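Local structure of putative N-acetylneuraminate lyase (6RB7) at residues A44-Y49 with S81-Q87; L96-M100 with H127-V133; S159-T165 with K190-V194. The protein belongs to the dihydrodipicolinate synthetase family, whose members fold as (beta/alpha)8 barrels, and assembles from four chains, its precise function being only putatively assigned. All coordinates share one frame; numbering follows the deposited sequence.

Contact 1 of 3, residues A44-Y49 with S81-Q87; sequences AFYACY and SGECIYQ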
loop_
_atom_site.group_PDB
_atom_site.type_symbol
_atom_site.label_atom_id
_atom_site.label_comp_id
_atom_site.label_asym_id
_atom_site.label_seq_id
_atom_site.Cartn_x
_atom_site.Cartn_y
_atom_site.Cartn_z
ATOM N N ALA A 44 -6.543 -22.706 15.307
ATOM C CA ALA A 44 -5.116 -22.504 15.599
ATOM C C ALA A 44 -4.867 -22.823 17.064
ATOM O O ALA A 44 -5.583 -22.366 17.955
ATOM C CB ALA A 44 -4.686 -21.108 15.275
ATOM N N PHE A 45 -3.871 -23.638 17.297
ATOM C CA PHE A 45 -3.420 -24.038 18.634
ATOM C C PHE A 45 -2.567 -22.933 19.233
ATOM O O PHE A 45 -1.640 -22.426 18.575
ATOM C CB PHE A 45 -2.628 -25.324 18.505
ATOM C CG PHE A 45 -2.439 -26.082 19.801
ATOM C CD1 PHE A 45 -3.416 -26.963 20.222
ATOM C CD2 PHE A 45 -1.287 -25.928 20.544
ATOM C CE1 PHE A 45 -3.243 -27.657 21.403
ATOM C CE2 PHE A 45 -1.117 -26.619 21.729
ATOM C CZ PHE A 45 -2.109 -27.490 22.163
ATOM N N TYR A 46 -2.856 -22.517 20.456
ATOM C CA TYR A 46 -2.105 -21.419 21.103
ATOM C C TYR A 46 -0.788 -21.924 21.696
ATOM O O TYR A 46 -0.618 -23.126 21.999
ATOM C CB TYR A 46 -2.959 -20.755 22.187
ATOM C CG TYR A 46 -4.296 -20.283 21.690
ATOM C CD1 TYR A 46 -4.380 -19.489 20.557
ATOM C CD2 TYR A 46 -5.486 -20.699 22.273
ATOM C CE1 TYR A 46 -5.606 -19.074 20.066
ATOM C CE2 TYR A 46 -6.707 -20.265 21.814
ATOM C CZ TYR A 46 -6.778 -19.467 20.684
ATOM O OH TYR A 46 -7.999 -19.018 20.216
ATOM N N ALA A 47 0.140 -20.986 21.862
ATOM C CA ALA A 47 1.381 -21.210 22.641
ATOM C C ALA A 47 1.025 -21.397 24.104
ATOM O O ALA A 47 0.379 -20.524 24.678
ATOM C CB ALA A 47 2.380 -20.110 22.442
ATOM N N CYS A 48 1.462 -22.503 24.702
ATOM C CA CYS A 48 1.183 -22.827 26.119
ATOM C C CYS A 48 2.503 -22.766 26.879
ATOM O O CYS A 48 3.399 -23.631 26.633
ATOM C CB CYS A 48 0.585 -24.212 26.229
ATOM S SG CYS A 48 -0.999 -24.386 25.374
ATOM N N TYR A 49 2.625 -21.793 27.779
ATOM C CA TYR A 49 3.862 -21.557 28.522
ATOM C C TYR A 49 3.656 -21.811 30.011
ATOM O O TYR A 49 2.550 -21.740 30.522
ATOM C CB TYR A 49 4.378 -20.138 28.343
ATOM C CG TYR A 49 4.562 -19.691 26.908
ATOM C CD1 TYR A 49 5.572 -20.198 26.117
ATOM C CD2 TYR A 49 3.774 -18.669 26.408
ATOM C CE1 TYR A 49 5.775 -19.739 24.823
ATOM C CE2 TYR A 49 3.965 -18.200 25.112
ATOM C CZ TYR A 49 4.989 -18.713 24.343
ATOM O OH TYR A 49 5.176 -18.302 23.043
ATOM N N SER A 81 -0.585 -17.715 15.115
ATOM C CA SER A 81 -1.493 -17.620 16.288
ATOM C C SER A 81 -0.921 -18.437 17.439
ATOM O O SER A 81 -1.306 -18.184 18.573
ATOM C CB SER A 81 -2.910 -18.068 15.905
ATOM O OG SER A 81 -3.465 -17.218 14.921
ATOM N N GLY A 82 -0.083 -19.439 17.139
ATOM C CA GLY A 82 0.688 -20.197 18.132
ATOM C C GLY A 82 2.040 -19.592 18.432
ATOM O O GLY A 82 2.905 -20.269 19.008
ATOM N N GLU A 83 2.267 -18.350 18.036
ATOM C CA GLU A 83 3.492 -17.581 18.353
ATOM C C GLU A 83 4.727 -18.198 17.712
ATOM O O GLU A 83 5.816 -18.043 18.240
ATOM C CB GLU A 83 3.621 -17.380 19.860
ATOM C CG GLU A 83 2.428 -16.641 20.427
ATOM C CD GLU A 83 2.392 -16.509 21.948
ATOM O OE1 GLU A 83 3.449 -16.246 22.529
ATOM O OE2 GLU A 83 1.285 -16.594 22.520
ATOM N N CYS A 84 4.582 -18.830 16.553
ATOM C CA CYS A 84 5.718 -19.570 15.944
ATOM C C CYS A 84 6.865 -18.621 15.624
ATOM O O CYS A 84 8.032 -19.049 15.728
ATOM C CB CYS A 84 5.342 -20.361 14.706
ATOM S SG CYS A 84 4.799 -19.394 13.285
ATOM N N ILE A 85 6.565 -17.389 15.236
ATOM C CA ILE A 85 7.589 -16.364 14.900
ATOM C C ILE A 85 8.566 -16.266 16.076
ATOM O O ILE A 85 9.723 -15.984 15.883
ATOM C CB ILE A 85 6.859 -15.019 14.622
ATOM C CG1 ILE A 85 5.955 -15.163 13.395
ATOM C CG2 ILE A 85 7.844 -13.851 14.459
ATOM C CD1 ILE A 85 6.718 -15.427 12.138
ATOM N N TYR A 86 8.073 -16.453 17.298
ATOM C CA TYR A 86 8.790 -16.170 18.549
ATOM C C TYR A 86 9.371 -17.436 19.194
ATOM O O TYR A 86 9.905 -17.354 20.317
ATOM C CB TYR A 86 7.883 -15.434 19.523
ATOM C CG TYR A 86 7.216 -14.232 18.905
ATOM C CD1 TYR A 86 7.981 -13.208 18.360
ATOM C CD2 TYR A 86 5.850 -14.167 18.745
ATOM C CE1 TYR A 86 7.406 -12.132 17.728
ATOM C CE2 TYR A 86 5.258 -13.066 18.166
ATOM C CZ TYR A 86 6.028 -12.051 17.629
ATOM O OH TYR A 86 5.433 -11.001 16.975
ATOM N N GLN A 87 9.273 -18.581 18.517
ATOM C CA GLN A 87 9.651 -19.881 19.102
ATOM C C GLN A 87 10.876 -20.428 18.396
ATOM O O GLN A 87 11.075 -20.122 17.214
ATOM C CB GLN A 87 8.486 -20.858 19.082
ATOM C CG GLN A 87 7.488 -20.459 20.154
ATOM C CD GLN A 87 6.247 -21.307 20.166
ATOM O OE1 GLN A 87 6.126 -22.244 19.379
ATOM N NE2 GLN A 87 5.332 -20.990 21.070
HETATM O O HOH W 1 -0.652 -18.213 21.294
#
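The hydroxyl of Tyr49 donates to the carboxylate of Glu83, with 2.7 Å between Tyr49 OH and Glu83 OE1. The oxygen lies at the edge of the tyrosine ring, close to its plane, but is itself met from above the carboxylate plane; ring and carboxylate are turned 58° against each other. Glu83 has CG beside its backbone N and is extended beyond (chi2 174°), which carries the carboxylate along the methyl of Ala47, with Glu83 CD 3.6 Å from Ala47 CB. In one of its two modelled conformers Gln87, also extended, places NE2 3.4 Å from Ala47 CB and makes a weak bond of 3.3 Å from NE2 to Tyr49 OH.

A water joins the two backbones to the second carboxylate oxygen: it accepts from Ala47 N at 2.9 Å and donates to Ser81 O and Glu83 OE2. Phe45 O comes within 3.3 Å of Gly82 CA, an approach permitted by the lack of a side chain there. Further along, Ala44 CB and Ser81 CB meet at 3.6 Å, and Ser81 O lies at the edge of the Tyr46 ring.

Lys292 forms a salt bridge with Glu83 OE2, and the backbone N of Arg307 binds OE1; Ser81 OG pairs with Tyr288 OH, and Tyr46 OH with Gly242 O. The two loops follow strands 41-43 and 74-77 at their C-terminal ends, the face that carries the active site in (beta/alpha)8 barrels, with Phe45 packed on helix 57-70 and Tyr46 on helix 287-299.

Contact 2 of 3, residues L96-M100 with H127-V133; sequences LENVM and HAEGLGV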
loop_
_atom_site.group_PDB
_atom_site.type_symbol
_atom_site.label_atom_id
_atom_site.label_comp_id
_atom_site.label_asym_id
_atom_site.label_seq_id
_atom_site.Cartn_x
_atom_site.Cartn_y
_atom_site.Cartn_z
ATOM N N LEU A 96 4.559 -29.905 19.419
ATOM C CA LEU A 96 3.912 -30.907 18.554
ATOM C C LEU A 96 3.974 -32.302 19.229
ATOM O O LEU A 96 2.989 -33.023 19.152
ATOM C CB LEU A 96 4.537 -30.917 17.170
ATOM C CG LEU A 96 3.875 -31.867 16.190
ATOM C CD1 LEU A 96 2.410 -31.446 15.911
ATOM C CD2 LEU A 96 4.666 -31.894 14.897
ATOM N N GLU A 97 5.081 -32.616 19.876
ATOM C CA GLU A 97 5.188 -33.909 20.599
ATOM C C GLU A 97 4.070 -34.026 21.625
ATOM O O GLU A 97 3.481 -35.103 21.727
ATOM C CB GLU A 97 6.566 -34.012 21.247
ATOM C CG GLU A 97 7.636 -34.266 20.235
ATOM C CD GLU A 97 9.065 -34.098 20.740
ATOM O OE1 GLU A 97 9.250 -33.810 21.932
ATOM O OE2 GLU A 97 9.998 -34.198 19.917
ATOM N N ASN A 98 3.796 -32.968 22.379
ATOM C CA ASN A 98 2.775 -32.993 23.448
ATOM C C ASN A 98 1.366 -32.988 22.870
ATOM O O ASN A 98 0.496 -33.622 23.451
ATOM C CB ASN A 98 3.073 -31.928 24.475
ATOM C CG ASN A 98 4.234 -32.369 25.360
ATOM O OD1 ASN A 98 4.035 -33.236 26.224
ATOM N ND2 ASN A 98 5.432 -31.836 25.113
ATOM N N VAL A 99 1.128 -32.360 21.727
ATOM C CA VAL A 99 -0.179 -32.521 21.041
ATOM C C VAL A 99 -0.388 -33.983 20.673
ATOM O O VAL A 99 -1.453 -34.569 20.945
ATOM C CB VAL A 99 -0.261 -31.601 19.799
ATOM C CG1 VAL A 99 -1.504 -31.956 18.978
ATOM C CG2 VAL A 99 -0.245 -30.143 20.243
ATOM N N MET A 100 0.600 -34.563 20.028
ATOM C CA MET A 100 0.429 -35.920 19.435
ATOM C C MET A 100 0.335 -36.942 20.571
ATOM O O MET A 100 -0.352 -37.941 20.369
ATOM C CB MET A 100 1.580 -36.234 18.485
ATOM C CG MET A 100 1.639 -35.328 17.249
ATOM S SD MET A 100 0.092 -35.211 16.325
ATOM C CE MET A 100 0.085 -36.792 15.471
ATOM N N HIS A 127 10.570 -33.758 11.419
ATOM C CA HIS A 127 10.097 -34.100 12.774
ATOM C C HIS A 127 8.589 -34.364 12.741
ATOM O O HIS A 127 8.117 -35.349 13.363
ATOM C CB HIS A 127 10.526 -33.020 13.752
ATOM C CG HIS A 127 9.966 -33.183 15.112
ATOM N ND1 HIS A 127 8.774 -32.580 15.486
ATOM C CD2 HIS A 127 10.446 -33.832 16.194
ATOM C CE1 HIS A 127 8.568 -32.856 16.760
ATOM N NE2 HIS A 127 9.576 -33.620 17.226
ATOM N N ALA A 128 7.829 -33.507 12.047
ATOM C CA ALA A 128 6.366 -33.638 11.969
ATOM C C ALA A 128 5.974 -34.931 11.253
ATOM O O ALA A 128 5.050 -35.633 11.718
ATOM C CB ALA A 128 5.761 -32.390 11.325
ATOM N N GLU A 129 6.629 -35.260 10.150
ATOM C CA GLU A 129 6.330 -36.508 9.425
ATOM C C GLU A 129 6.671 -37.692 10.354
ATOM O O GLU A 129 5.914 -38.691 10.385
ATOM C CB GLU A 129 7.062 -36.576 8.108
ATOM C CG GLU A 129 6.772 -37.883 7.408
ATOM C CD GLU A 129 7.147 -37.929 5.941
ATOM O OE1 GLU A 129 6.488 -37.286 5.128
ATOM O OE2 GLU A 129 8.090 -38.642 5.630
ATOM N N GLY A 130 7.717 -37.580 11.127
ATOM C CA GLY A 130 8.103 -38.640 12.084
ATOM C C GLY A 130 7.017 -38.904 13.110
ATOM O O GLY A 130 6.916 -40.053 13.610
ATOM N N LEU A 131 6.210 -37.902 13.454
ATOM C CA LEU A 131 5.103 -38.051 14.426
ATOM C C LEU A 131 3.784 -38.411 13.746
ATOM O O LEU A 131 2.790 -38.539 14.471
ATOM C CB LEU A 131 4.958 -36.735 15.206
ATOM C CG LEU A 131 6.104 -36.446 16.172
ATOM C CD1 LEU A 131 5.847 -35.120 16.858
ATOM C CD2 LEU A 131 6.216 -37.541 17.233
ATOM N N GLY A 132 3.725 -38.456 12.415
ATOM C CA GLY A 132 2.518 -38.888 11.692
ATOM C C GLY A 132 1.432 -37.821 11.691
ATOM O O GLY A 132 0.224 -38.153 11.725
ATOM N N VAL A 133 1.825 -36.559 11.539
ATOM C CA VAL A 133 0.803 -35.498 11.369
ATOM C C VAL A 133 0.057 -35.756 10.051
ATOM O O VAL A 133 0.589 -36.406 9.123
ATOM C CB VAL A 133 1.428 -34.093 11.383
ATOM C CG1 VAL A 133 2.134 -33.816 12.685
ATOM C CG2 VAL A 133 2.329 -33.869 10.189
#
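Leu96 and Met100 pack against Ala128, Leu131 and Val133 where two successive outer helices of the (beta/alpha)8 barrel, 89-103 and 118-130, lie side by side. Leu96 has CG anti to the backbone N (chi1 -177°), reaching across so that CD2 sits 3.8 Å from Ala128 CB and both methyls reach Val133 CG1. Leu131 slides past Leu96 in the opposite direction, placing its CD1 3.9 Å from both Leu96 CG and Glu97 CG.

On the more exposed side, His127 NE2 donates to Glu97 OE2 over 2.8 Å in a nearly straight bond (166°). The acceptor lies in the imidazole plane, while the N-H reaches the anti side of the carboxylate, tilted somewhat out of its plane; the two flat groups are turned 44° apart.

The second helix ends in a Schellman motif at Gly132, whose positive phi turns the chain so that Val133 CG1 meets the methyls of Leu96, the side chains crossing at about a right angle. Toward the sheet, Leu96, Met100 and Val133 all rest on Val109 of strand 108-112, the strand between these helices in sequence. Met100, bent at both chi2 and chi3, sets its terminal CE 3.4 Å from the carbonyl oxygen of Leu131.

Contact 3 of 3, residues S159-T165 with K190-V194; sequences SAAAPNT and KNPNV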
loop_
_atom_site.group_PDB
_atom_site.type_symbol
_atom_site.label_atom_id
_atom_site.label_comp_id
_atom_site.label_asym_id
_atom_site.label_seq_id
_atom_site.Cartn_x
_atom_site.Cartn_y
_atom_site.Cartn_z
ATOM N N SER A 159 8.577 -29.413 1.682
ATOM C CA SER A 159 7.756 -30.581 1.314
ATOM C C SER A 159 8.674 -31.810 1.124
ATOM O O SER A 159 8.276 -32.917 1.557
ATOM C CB SER A 159 6.959 -30.279 0.090
ATOM O OG SER A 159 6.221 -31.438 -0.334
ATOM N N ALA A 160 9.835 -31.642 0.510
ATOM C CA ALA A 160 10.739 -32.793 0.223
ATOM C C ALA A 160 11.281 -33.376 1.538
ATOM O O ALA A 160 11.715 -34.544 1.513
ATOM C CB ALA A 160 11.875 -32.330 -0.659
ATOM N N ALA A 161 11.307 -32.620 2.631
ATOM C CA ALA A 161 11.769 -33.111 3.948
ATOM C C ALA A 161 10.673 -33.954 4.617
ATOM O O ALA A 161 10.984 -34.636 5.595
ATOM C CB ALA A 161 12.205 -31.969 4.834
ATOM N N ALA A 162 9.421 -33.834 4.156
ATOM C CA ALA A 162 8.257 -34.611 4.635
ATOM C C ALA A 162 7.560 -35.169 3.413
ATOM O O ALA A 162 6.413 -34.828 3.097
ATOM C CB ALA A 162 7.331 -33.765 5.463
ATOM N N PRO A 163 8.254 -36.034 2.649
ATOM C CA PRO A 163 7.804 -36.363 1.306
ATOM C C PRO A 163 6.549 -37.226 1.233
ATOM O O PRO A 163 6.038 -37.415 0.115
ATOM C CB PRO A 163 9.023 -37.087 0.724
ATOM C CG PRO A 163 9.657 -37.721 1.915
ATOM C CD PRO A 163 9.532 -36.686 3.013
ATOM N N ASN A 164 6.095 -37.753 2.364
ATOM C CA ASN A 164 4.884 -38.604 2.433
ATOM C C ASN A 164 3.743 -37.831 3.077
ATOM O O ASN A 164 2.751 -38.471 3.448
ATOM C CB ASN A 164 5.197 -39.866 3.250
ATOM C CG ASN A 164 6.335 -40.621 2.609
ATOM O OD1 ASN A 164 6.179 -41.072 1.471
ATOM N ND2 ASN A 164 7.481 -40.690 3.281
ATOM N N THR A 165 3.876 -36.508 3.234
ATOM C CA THR A 165 2.938 -35.708 4.050
ATOM C C THR A 165 2.221 -34.672 3.180
ATOM O O THR A 165 2.878 -33.947 2.442
ATOM C CB THR A 165 3.635 -35.084 5.256
ATOM O OG1 THR A 165 4.233 -36.115 6.052
ATOM C CG2 THR A 165 2.669 -34.369 6.162
ATOM N N LYS A 190 2.123 -28.608 -9.186
ATOM C CA LYS A 190 3.012 -29.646 -9.779
ATOM C C LYS A 190 3.521 -30.599 -8.709
ATOM O O LYS A 190 3.904 -31.727 -9.052
ATOM C CB LYS A 190 4.188 -29.017 -10.506
ATOM C CG LYS A 190 3.811 -28.246 -11.760
ATOM C CD LYS A 190 4.951 -27.544 -12.402
ATOM C CE LYS A 190 4.530 -26.813 -13.661
ATOM N NZ LYS A 190 5.675 -26.040 -14.206
ATOM N N ASN A 191 3.552 -30.162 -7.446
ATOM C CA ASN A 191 3.955 -31.016 -6.316
ATOM C C ASN A 191 2.703 -31.763 -5.864
ATOM O O ASN A 191 1.753 -31.145 -5.355
ATOM C CB ASN A 191 4.516 -30.154 -5.180
ATOM C CG ASN A 191 4.870 -30.912 -3.929
ATOM O OD1 ASN A 191 4.380 -32.016 -3.718
ATOM N ND2 ASN A 191 5.720 -30.296 -3.104
ATOM N N PRO A 192 2.637 -33.089 -5.984
ATOM C CA PRO A 192 1.399 -33.823 -5.706
ATOM C C PRO A 192 1.021 -33.803 -4.217
ATOM O O PRO A 192 -0.105 -34.095 -3.920
ATOM C CB PRO A 192 1.729 -35.274 -6.155
ATOM C CG PRO A 192 3.192 -35.358 -6.058
ATOM C CD PRO A 192 3.722 -33.981 -6.438
ATOM N N ASN A 193 1.957 -33.480 -3.335
ATOM C CA ASN A 193 1.668 -33.410 -1.886
ATOM C C ASN A 193 0.859 -32.160 -1.544
ATOM O O ASN A 193 0.236 -32.144 -0.491
ATOM C CB ASN A 193 2.927 -33.444 -1.029
ATOM C CG ASN A 193 3.580 -34.813 -1.093
ATOM O OD1 ASN A 193 3.188 -35.650 -1.904
ATOM N ND2 ASN A 193 4.616 -35.018 -0.320
ATOM N N VAL A 194 0.881 -31.140 -2.385
ATOM C CA VAL A 194 0.098 -29.891 -2.103
ATOM C C VAL A 194 -1.387 -30.250 -2.161
ATOM O O VAL A 194 -1.861 -30.702 -3.200
ATOM C CB VAL A 194 0.467 -28.755 -3.055
ATOM C CG1 VAL A 194 -0.445 -27.561 -2.858
ATOM C CG2 VAL A 194 1.934 -28.328 -2.824
HETATM O O HOH W 2 5.150 -32.584 1.893
#
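Asn191 and Asn193 reach from the loop before strand 194-199 to the end of helix 148-160 and the turn that follows it, joining the approaches to strands 166-171 and 194-199 of the (beta/alpha)8 barrel, at their N-terminal ends. The direct side-chain hydrogen bonds are two. Asn191 ND2 donates to Ser159 OG over 3.0 Å, almost straight at 168° and in the amide plane; Ser159 OG and Asn191 CG both stand anti to their backbone N, which turns the hydroxyl and the amide to face each other. Asn193 ND2 donates to Pro163 O over 2.8 Å, again within its own amide plane, but it arrives above the plane of that carbonyl, at a C=O...N angle of 103°, and so on no lone pair.

Turns in both segments set these donors. An Asx turn, Asn193 N to Asn191 OD1 at 2.9 Å, uses the other end of the Asn191 amide and fixes its rotation, within a type I turn from Asn191 to Val194. A second type I turn, from Ala162 to Thr165, presents Pro163 O.

Water contributes a third kind of link. One molecule is hydrogen-bonded to Ser159 OG at 2.7 Å and placed to donate to Ala162 O and Thr165 O, though with further acceptors nearby it cannot serve all of them at once. Alongside, Ser159 rests on Phe167 of strand 166-171. Asn193 CB lies 3.5 Å from Thr165 O.

The three contacts follow one another along the chain and around the barrel. Contact 1 meets contact 2 through Phe45, whose CZ lies 3.8 Å from Val99 CG2. Contacts 2 and 3 are joined by Glu129, whose OE1 is 2.7 Å from Thr165 OG1 and 2.8 Å from Asn164 N, both probable hydrogen bonds. Contacts 1 and 3 do not touch; their nearest atoms are about 16 Å apart. Contact 1 lies at the C-terminal ends of the strands, with a bound Tris molecule, probably from the crystallisation liquor, about 4 Å from the Ser81 side chain, whereas contact 3 belongs to the opposite end. The bicine pocket, Ala260 to Lys262, includes no residue of the three contacts.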